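Local coordinates for glucoamylase (Thermoanaerobacterium thermosaccharolyticum, PDB 1LF6), which hydrolyses terminal alpha-1,4-linked glucose units one after another from the non-reducing ends of glucan chains, releasing beta-D-glucose, at residues E530-L542 with I552-K564. Sequence-based numbering, arbitrary orientation.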
ATOM      1  N   GLU A 530       7.724  13.020 -28.413  1.00 17.56           N
ATOM      2  CA  GLU A 530       8.875  13.183 -27.522  1.00 17.46           C
ATOM      3  C   GLU A 530       8.732  12.307 -26.280  1.00 17.47           C
ATOM      4  O   GLU A 530       9.687  12.133 -25.523  1.00 14.44           O
ATOM      5  CB  GLU A 530       8.994  14.629 -27.023  1.00 19.38           C
ATOM      6  CG  GLU A 530       9.192  15.720 -28.064  1.00 20.37           C
ATOM      7  CD  GLU A 530       9.288  17.093 -27.413  1.00 21.98           C
ATOM      8  OE1 GLU A 530      10.236  17.313 -26.630  1.00 22.87           O
ATOM      9  OE2 GLU A 530       8.415  17.954 -27.670  1.00 22.52           O
ATOM     10  N   ILE A 531       7.540  11.765 -26.068  1.00 15.33           N
ATOM     11  CA  ILE A 531       7.280  10.979 -24.864  1.00 17.09           C
ATOM     12  C   ILE A 531       7.180   9.470 -25.025  1.00 15.41           C
ATOM     13  O   ILE A 531       6.309   8.974 -25.745  1.00 14.72           O
ATOM     14  CB  ILE A 531       5.971  11.458 -24.197  1.00 15.83           C
ATOM     15  CG1 ILE A 531       5.929  12.995 -24.170  1.00 16.77           C
ATOM     16  CG2 ILE A 531       5.851  10.882 -22.805  1.00 14.63           C
ATOM     17  CD1 ILE A 531       7.050  13.656 -23.374  1.00 16.53           C
ATOM     18  N   VAL A 532       8.074   8.744 -24.358  1.00 14.71           N
ATOM     19  CA  VAL A 532       8.048   7.283 -24.391  1.00 13.10           C
ATOM     20  C   VAL A 532       7.710   6.782 -22.988  1.00 14.41           C
ATOM     21  O   VAL A 532       7.927   7.486 -22.000  1.00 14.36           O
ATOM     22  CB  VAL A 532       9.392   6.671 -24.887  1.00 15.31           C
ATOM     23  CG1 VAL A 532       9.598   7.033 -26.347  1.00 16.02           C
ATOM     24  CG2 VAL A 532      10.561   7.144 -24.033  1.00 13.15           C
ATOM     25  N   ASP A 533       7.172   5.569 -22.910  1.00 14.65           N
ATOM     26  CA  ASP A 533       6.715   4.989 -21.648  1.00 14.65           C
ATOM     27  C   ASP A 533       6.942   3.470 -21.687  1.00 14.90           C
ATOM     28  O   ASP A 533       6.512   2.798 -22.622  1.00 17.22           O
ATOM     29  CB  ASP A 533       5.220   5.316 -21.524  1.00 16.77           C
ATOM     30  CG  ASP A 533       4.609   4.868 -20.212  1.00 17.21           C
ATOM     31  OD1 ASP A 533       4.967   3.781 -19.713  1.00 15.40           O
ATOM     32  OD2 ASP A 533       3.739   5.606 -19.693  1.00 16.42           O
ATOM     33  N   PRO A 534       7.620   2.908 -20.671  1.00 15.87           N
ATOM     34  CA  PRO A 534       7.870   1.461 -20.659  1.00 14.57           C
ATOM     35  C   PRO A 534       6.608   0.602 -20.633  1.00 14.53           C
ATOM     36  O   PRO A 534       6.676  -0.611 -20.828  1.00 14.93           O
ATOM     37  CB  PRO A 534       8.735   1.268 -19.418  1.00 16.48           C
ATOM     38  CG  PRO A 534       8.341   2.394 -18.547  1.00 19.19           C
ATOM     39  CD  PRO A 534       8.222   3.550 -19.492  1.00 15.81           C
ATOM     40  N   SER A 535       5.462   1.240 -20.406  1.00 13.03           N
ATOM     41  CA  SER A 535       4.183   0.540 -20.362  1.00 13.03           C
ATOM     42  C   SER A 535       3.868  -0.169 -21.674  1.00 12.56           C
ATOM     43  O   SER A 535       3.006  -1.047 -21.714  1.00 12.35           O
ATOM     44  CB  SER A 535       3.048   1.521 -20.040  1.00 13.12           C
ATOM     45  OG  SER A 535       3.225   2.106 -18.761  1.00 13.30           O
ATOM     46  N   PHE A 536       4.540   0.224 -22.753  1.00 13.07           N
ATOM     47  CA  PHE A 536       4.286  -0.411 -24.038  1.00 13.64           C
ATOM     48  C   PHE A 536       4.599  -1.899 -23.939  1.00 13.53           C
ATOM     49  O   PHE A 536       4.088  -2.693 -24.725  1.00 13.88           O
ATOM     50  CB  PHE A 536       5.133   0.218 -25.150  1.00 14.06           C
ATOM     51  CG  PHE A 536       6.558  -0.254 -25.169  1.00 15.57           C
ATOM     52  CD1 PHE A 536       7.479   0.225 -24.243  1.00 15.28           C
ATOM     53  CD2 PHE A 536       6.976  -1.196 -26.107  1.00 14.28           C
ATOM     54  CE1 PHE A 536       8.795  -0.225 -24.246  1.00 13.29           C
ATOM     55  CE2 PHE A 536       8.290  -1.654 -26.118  1.00 13.47           C
ATOM     56  CZ  PHE A 536       9.204  -1.168 -25.184  1.00 14.35           C
ATOM     57  N   LEU A 537       5.432  -2.277 -22.974  1.00 12.04           N
ATOM     58  CA  LEU A 537       5.782  -3.684 -22.805  1.00 13.12           C
ATOM     59  C   LEU A 537       4.558  -4.517 -22.446  1.00 13.38           C
ATOM     60  O   LEU A 537       4.622  -5.749 -22.419  1.00 12.06           O
ATOM     61  CB  LEU A 537       6.875  -3.864 -21.739  1.00 11.94           C
ATOM     62  CG  LEU A 537       8.284  -3.403 -22.132  1.00 13.97           C
ATOM     63  CD1 LEU A 537       9.230  -3.590 -20.949  1.00 12.13           C
ATOM     64  CD2 LEU A 537       8.771  -4.188 -23.358  1.00 12.66           C
ATOM     65  N   GLU A 538       3.448  -3.842 -22.162  1.00 10.73           N
ATOM     66  CA  GLU A 538       2.206  -4.533 -21.837  1.00 13.53           C
ATOM     67  C   GLU A 538       1.753  -5.311 -23.062  1.00 13.69           C
ATOM     68  O   GLU A 538       1.054  -6.322 -22.948  1.00 10.38           O
ATOM     69  CB  GLU A 538       1.128  -3.533 -21.436  1.00 12.11           C
ATOM     70  CG  GLU A 538       1.282  -3.004 -20.025  1.00 16.21           C
ATOM     71  CD  GLU A 538       0.994  -4.059 -18.980  1.00 16.62           C
ATOM     72  OE1 GLU A 538       1.890  -4.880 -18.682  1.00 16.85           O
ATOM     73  OE2 GLU A 538      -0.145  -4.076 -18.466  1.00 16.94           O
ATOM     74  N   LEU A 539       2.159  -4.819 -24.233  1.00 12.23           N
ATOM     75  CA  LEU A 539       1.828  -5.452 -25.504  1.00 14.26           C
ATOM     76  C   LEU A 539       2.323  -6.895 -25.509  1.00 13.91           C
ATOM     77  O   LEU A 539       1.599  -7.801 -25.910  1.00 15.32           O
ATOM     78  CB  LEU A 539       2.472  -4.694 -26.675  1.00 12.32           C
ATOM     79  CG  LEU A 539       1.871  -3.343 -27.085  1.00 11.55           C
ATOM     80  CD1 LEU A 539       2.874  -2.584 -27.948  1.00 12.36           C
ATOM     81  CD2 LEU A 539       0.554  -3.557 -27.835  1.00  8.29           C
ATOM     82  N   VAL A 540       3.559  -7.104 -25.065  1.00 15.09           N
ATOM     83  CA  VAL A 540       4.133  -8.448 -25.022  1.00 16.94           C
ATOM     84  C   VAL A 540       3.638  -9.227 -23.793  1.00 15.95           C
ATOM     85  O   VAL A 540       3.329 -10.415 -23.879  1.00 14.88           O
ATOM     86  CB  VAL A 540       5.685  -8.392 -25.021  1.00 18.57           C
ATOM     87  CG1 VAL A 540       6.186  -7.556 -26.207  1.00 15.89           C
ATOM     88  CG2 VAL A 540       6.186  -7.803 -23.728  1.00 23.03           C
ATOM     89  N   ARG A 541       3.557  -8.545 -22.654  1.00 15.04           N
ATOM     90  CA  ARG A 541       3.087  -9.150 -21.412  1.00 13.70           C
ATOM     91  C   ARG A 541       1.717  -9.815 -21.596  1.00 15.00           C
ATOM     92  O   ARG A 541       1.460 -10.900 -21.067  1.00 12.61           O
ATOM     93  CB  ARG A 541       2.992  -8.074 -20.326  1.00 14.75           C
ATOM     94  CG  ARG A 541       2.560  -8.570 -18.951  1.00 14.20           C
ATOM     95  CD  ARG A 541       3.499  -9.641 -18.405  1.00 11.84           C
ATOM     96  NE  ARG A 541       3.263  -9.872 -16.983  1.00 13.77           N
ATOM     97  CZ  ARG A 541       3.743  -9.114 -15.996  1.00 11.30           C
ATOM     98  NH1 ARG A 541       3.456  -9.411 -14.737  1.00 10.84           N
ATOM     99  NH2 ARG A 541       4.529  -8.075 -16.255  1.00 10.67           N
ATOM    100  N   LEU A 542       0.841  -9.164 -22.353  1.00 13.54           N
ATOM    101  CA  LEU A 542      -0.505  -9.687 -22.590  1.00 14.43           C
ATOM    102  C   LEU A 542      -0.637 -10.624 -23.794  1.00 15.01           C
ATOM    103  O   LEU A 542      -1.724 -11.133 -24.059  1.00 17.33           O
ATOM    104  CB  LEU A 542      -1.490  -8.524 -22.733  1.00 13.09           C
ATOM    105  CG  LEU A 542      -1.833  -7.813 -21.420  1.00 13.12           C
ATOM    106  CD1 LEU A 542      -2.355  -6.412 -21.693  1.00 12.38           C
ATOM    107  CD2 LEU A 542      -2.865  -8.648 -20.664  1.00 14.09           C
ATOM    108  N   ILE A 552       9.031  -3.589 -31.078  1.00 16.24           N
ATOM    109  CA  ILE A 552       9.263  -3.665 -29.638  1.00 15.50           C
ATOM    110  C   ILE A 552      10.739  -3.382 -29.357  1.00 17.48           C
ATOM    111  O   ILE A 552      11.071  -2.598 -28.469  1.00 16.83           O
ATOM    112  CB  ILE A 552       8.921  -5.072 -29.084  1.00 14.90           C
ATOM    113  CG1 ILE A 552       7.409  -5.316 -29.178  1.00 13.77           C
ATOM    114  CG2 ILE A 552       9.428  -5.216 -27.645  1.00 13.10           C
ATOM    115  CD1 ILE A 552       6.572  -4.354 -28.354  1.00 14.58           C
ATOM    116  N   LEU A 553      11.625  -4.023 -30.115  1.00 19.57           N
ATOM    117  CA  LEU A 553      13.064  -3.828 -29.931  1.00 21.05           C
ATOM    118  C   LEU A 553      13.468  -2.373 -30.164  1.00 19.89           C
ATOM    119  O   LEU A 553      14.277  -1.826 -29.419  1.00 21.28           O
ATOM    120  CB  LEU A 553      13.850  -4.753 -30.873  1.00 22.54           C
ATOM    121  CG  LEU A 553      13.922  -6.244 -30.500  1.00 25.30           C
ATOM    122  CD1 LEU A 553      14.524  -6.400 -29.113  1.00 26.11           C
ATOM    123  CD2 LEU A 553      12.542  -6.855 -30.521  1.00 30.18           C
ATOM    124  N   ASN A 554      12.892  -1.748 -31.190  1.00 19.44           N
ATOM    125  CA  ASN A 554      13.195  -0.358 -31.504  1.00 19.21           C
ATOM    126  C   ASN A 554      12.797   0.556 -30.347  1.00 19.40           C
ATOM    127  O   ASN A 554      13.515   1.494 -29.999  1.00 17.23           O
ATOM    128  CB  ASN A 554      12.442   0.087 -32.765  1.00 22.45           C
ATOM    129  CG  ASN A 554      13.050  -0.461 -34.047  1.00 23.81           C
ATOM    130  OD1 ASN A 554      12.436  -0.390 -35.114  1.00 24.88           O
ATOM    131  ND2 ASN A 554      14.259  -0.997 -33.952  1.00 26.72           N
ATOM    132  N   THR A 555      11.636   0.280 -29.766  1.00 17.12           N
ATOM    133  CA  THR A 555      11.129   1.082 -28.664  1.00 16.52           C
ATOM    134  C   THR A 555      12.044   0.916 -27.455  1.00 16.54           C
ATOM    135  O   THR A 555      12.372   1.883 -26.772  1.00 15.57           O
ATOM    136  CB  THR A 555       9.687   0.656 -28.303  1.00 16.25           C
ATOM    137  OG1 THR A 555       8.867   0.714 -29.479  1.00 16.33           O
ATOM    138  CG2 THR A 555       9.104   1.578 -27.246  1.00 12.14           C
ATOM    139  N   LEU A 556      12.462  -0.323 -27.215  1.00 17.50           N
ATOM    140  CA  LEU A 556      13.347  -0.650 -26.108  1.00 17.80           C
ATOM    141  C   LEU A 556      14.610   0.221 -26.150  1.00 19.30           C
ATOM    142  O   LEU A 556      15.074   0.711 -25.118  1.00 17.17           O
ATOM    143  CB  LEU A 556      13.722  -2.132 -26.194  1.00 19.71           C
ATOM    144  CG  LEU A 556      13.383  -3.092 -25.051  1.00 26.25           C
ATOM    145  CD1 LEU A 556      12.011  -2.812 -24.487  1.00 26.84           C
ATOM    146  CD2 LEU A 556      13.465  -4.525 -25.575  1.00 25.14           C
ATOM    147  N   LYS A 557      15.161   0.408 -27.349  1.00 19.89           N
ATOM    148  CA  LYS A 557      16.369   1.215 -27.519  1.00 22.30           C
ATOM    149  C   LYS A 557      16.149   2.651 -27.071  1.00 20.53           C
ATOM    150  O   LYS A 557      16.992   3.231 -26.390  1.00 21.30           O
ATOM    151  CB  LYS A 557      16.822   1.225 -28.981  1.00 24.80           C
ATOM    152  CG  LYS A 557      17.143  -0.138 -29.560  1.00 32.28           C
ATOM    153  CD  LYS A 557      17.789   0.004 -30.935  1.00 37.60           C
ATOM    154  CE  LYS A 557      17.888  -1.333 -31.644  1.00 42.02           C
ATOM    155  NZ  LYS A 557      16.538  -1.877 -31.978  1.00 46.28           N
ATOM    156  N   VAL A 558      15.017   3.225 -27.463  1.00 19.48           N
ATOM    157  CA  VAL A 558      14.701   4.597 -27.100  1.00 18.34           C
ATOM    158  C   VAL A 558      14.400   4.723 -25.609  1.00 18.32           C
ATOM    159  O   VAL A 558      14.820   5.685 -24.955  1.00 17.32           O
ATOM    160  CB  VAL A 558      13.495   5.113 -27.918  1.00 19.63           C
ATOM    161  CG1 VAL A 558      13.129   6.513 -27.484  1.00 21.66           C
ATOM    162  CG2 VAL A 558      13.837   5.094 -29.402  1.00 20.66           C
ATOM    163  N   VAL A 559      13.665   3.755 -25.072  1.00 16.64           N
ATOM    164  CA  VAL A 559      13.331   3.766 -23.657  1.00 14.75           C
ATOM    165  C   VAL A 559      14.585   3.676 -22.783  1.00 14.98           C
ATOM    166  O   VAL A 559      14.737   4.444 -21.836  1.00 15.19           O
ATOM    167  CB  VAL A 559      12.380   2.602 -23.307  1.00 14.08           C
ATOM    168  CG1 VAL A 559      12.294   2.425 -21.802  1.00 10.10           C
ATOM    169  CG2 VAL A 559      10.999   2.886 -23.883  1.00 14.47           C
ATOM    170  N   ASP A 560      15.481   2.744 -23.096  1.00 16.18           N
ATOM    171  CA  ASP A 560      16.693   2.599 -22.299  1.00 18.00           C
ATOM    172  C   ASP A 560      17.671   3.764 -22.460  1.00 19.63           C
ATOM    173  O   ASP A 560      18.468   4.043 -21.563  1.00 20.66           O
ATOM    174  CB  ASP A 560      17.392   1.277 -22.622  1.00 18.02           C
ATOM    175  CG  ASP A 560      16.605   0.073 -22.124  1.00 18.64           C
ATOM    176  OD1 ASP A 560      15.686   0.277 -21.302  1.00 15.93           O
ATOM    177  OD2 ASP A 560      16.913  -1.062 -22.536  1.00 14.29           O
ATOM    178  N   SER A 561      17.602   4.452 -23.595  1.00 20.75           N
ATOM    179  CA  SER A 561      18.488   5.587 -23.840  1.00 22.59           C
ATOM    180  C   SER A 561      17.972   6.852 -23.169  1.00 21.40           C
ATOM    181  O   SER A 561      18.728   7.785 -22.932  1.00 22.38           O
ATOM    182  CB  SER A 561      18.616   5.855 -25.343  1.00 23.54           C
ATOM    183  OG  SER A 561      19.168   4.735 -26.003  1.00 31.99           O
ATOM    184  N   THR A 562      16.685   6.883 -22.842  1.00 21.48           N
ATOM    185  CA  THR A 562      16.116   8.085 -22.253  1.00 19.84           C
ATOM    186  C   THR A 562      15.603   8.002 -20.819  1.00 18.67           C
ATOM    187  O   THR A 562      15.709   8.972 -20.071  1.00 15.90           O
ATOM    188  CB  THR A 562      14.961   8.615 -23.137  1.00 22.75           C
ATOM    189  OG1 THR A 562      13.876   7.681 -23.118  1.00 23.90           O
ATOM    190  CG2 THR A 562      15.425   8.777 -24.572  1.00 23.63           C
ATOM    191  N   ILE A 563      15.049   6.861 -20.423  1.00 17.18           N
ATOM    192  CA  ILE A 563      14.498   6.766 -19.079  1.00 15.87           C
ATOM    193  C   ILE A 563      14.913   5.552 -18.262  1.00 16.87           C
ATOM    194  O   ILE A 563      14.186   5.115 -17.363  1.00 18.05           O
ATOM    195  CB  ILE A 563      12.951   6.849 -19.118  1.00 14.08           C
ATOM    196  CG1 ILE A 563      12.392   5.770 -20.045  1.00 13.90           C
ATOM    197  CG2 ILE A 563      12.519   8.239 -19.610  1.00 12.58           C
ATOM    198  CD1 ILE A 563      10.872   5.728 -20.100  1.00 13.98           C
ATOM    199  N   LYS A 564      16.078   5.004 -18.580  1.00 16.80           N
ATOM    200  CA  LYS A 564      16.611   3.877 -17.829  1.00 15.63           C
ATOM    201  C   LYS A 564      17.732   4.424 -16.954  1.00 16.24           C
ATOM    202  O   LYS A 564      18.489   5.299 -17.377  1.00 15.62           O
ATOM    203  CB  LYS A 564      17.179   2.803 -18.760  1.00 16.25           C
ATOM    204  CG  LYS A 564      17.843   1.655 -18.003  1.00 14.47           C
ATOM    205  CD  LYS A 564      18.525   0.654 -18.918  1.00 12.12           C
ATOM    206  CE  LYS A 564      19.177  -0.448 -18.082  1.00 16.24           C
ATOM    207  NZ  LYS A 564      19.953  -1.419 -18.896  1.00 16.08           N
TER
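Phe536 and Thr555 centre a buried apolar contact in the catalytic domain, where the 3-10 segment 534-536 and the residues around it pack against helix 550-562 without a hydrogen bond between them. Thr555 CG2 stands 3.3 Å from the centroid of the Phe536 ring, 7° off its normal, a CH-pi contact; Thr555 OG1 is hydrogen-bonded instead to Lys551 O and Tyr502 N. Leu537 CG covers the opposite face nearer the rim, and Leu556 CD1 closes on the ring edge at CZ. Ile552 CD1 reaches both Phe536 CD2 and Val540 CG1, each at 3.9 Å. Both segments lie in the family 15 catalytic domain, an (alpha/alpha) barrel of six helical hairpins. With an alanine in place of Phe536, Thr555 CG2 and Leu556 CD1 would probably lose the ring they pack on, opening a gap. At the other end, Val532 sets CG1 against Val558 CG1 (3.7 Å) and CG2 against Thr562 OG1, while Ile563 CD1 presses tightly on Pro534 CD (3.5 Å). Asp533 points away from the helix and forms an Asx turn, OD1 accepting from Ser535 N (2.7 Å) and OG; Trp437 NE1 binds Asp533 OD2, and the Asp533 side chain comes within about 5 Å of that of Glu435, probably the catalytic proton acceptor.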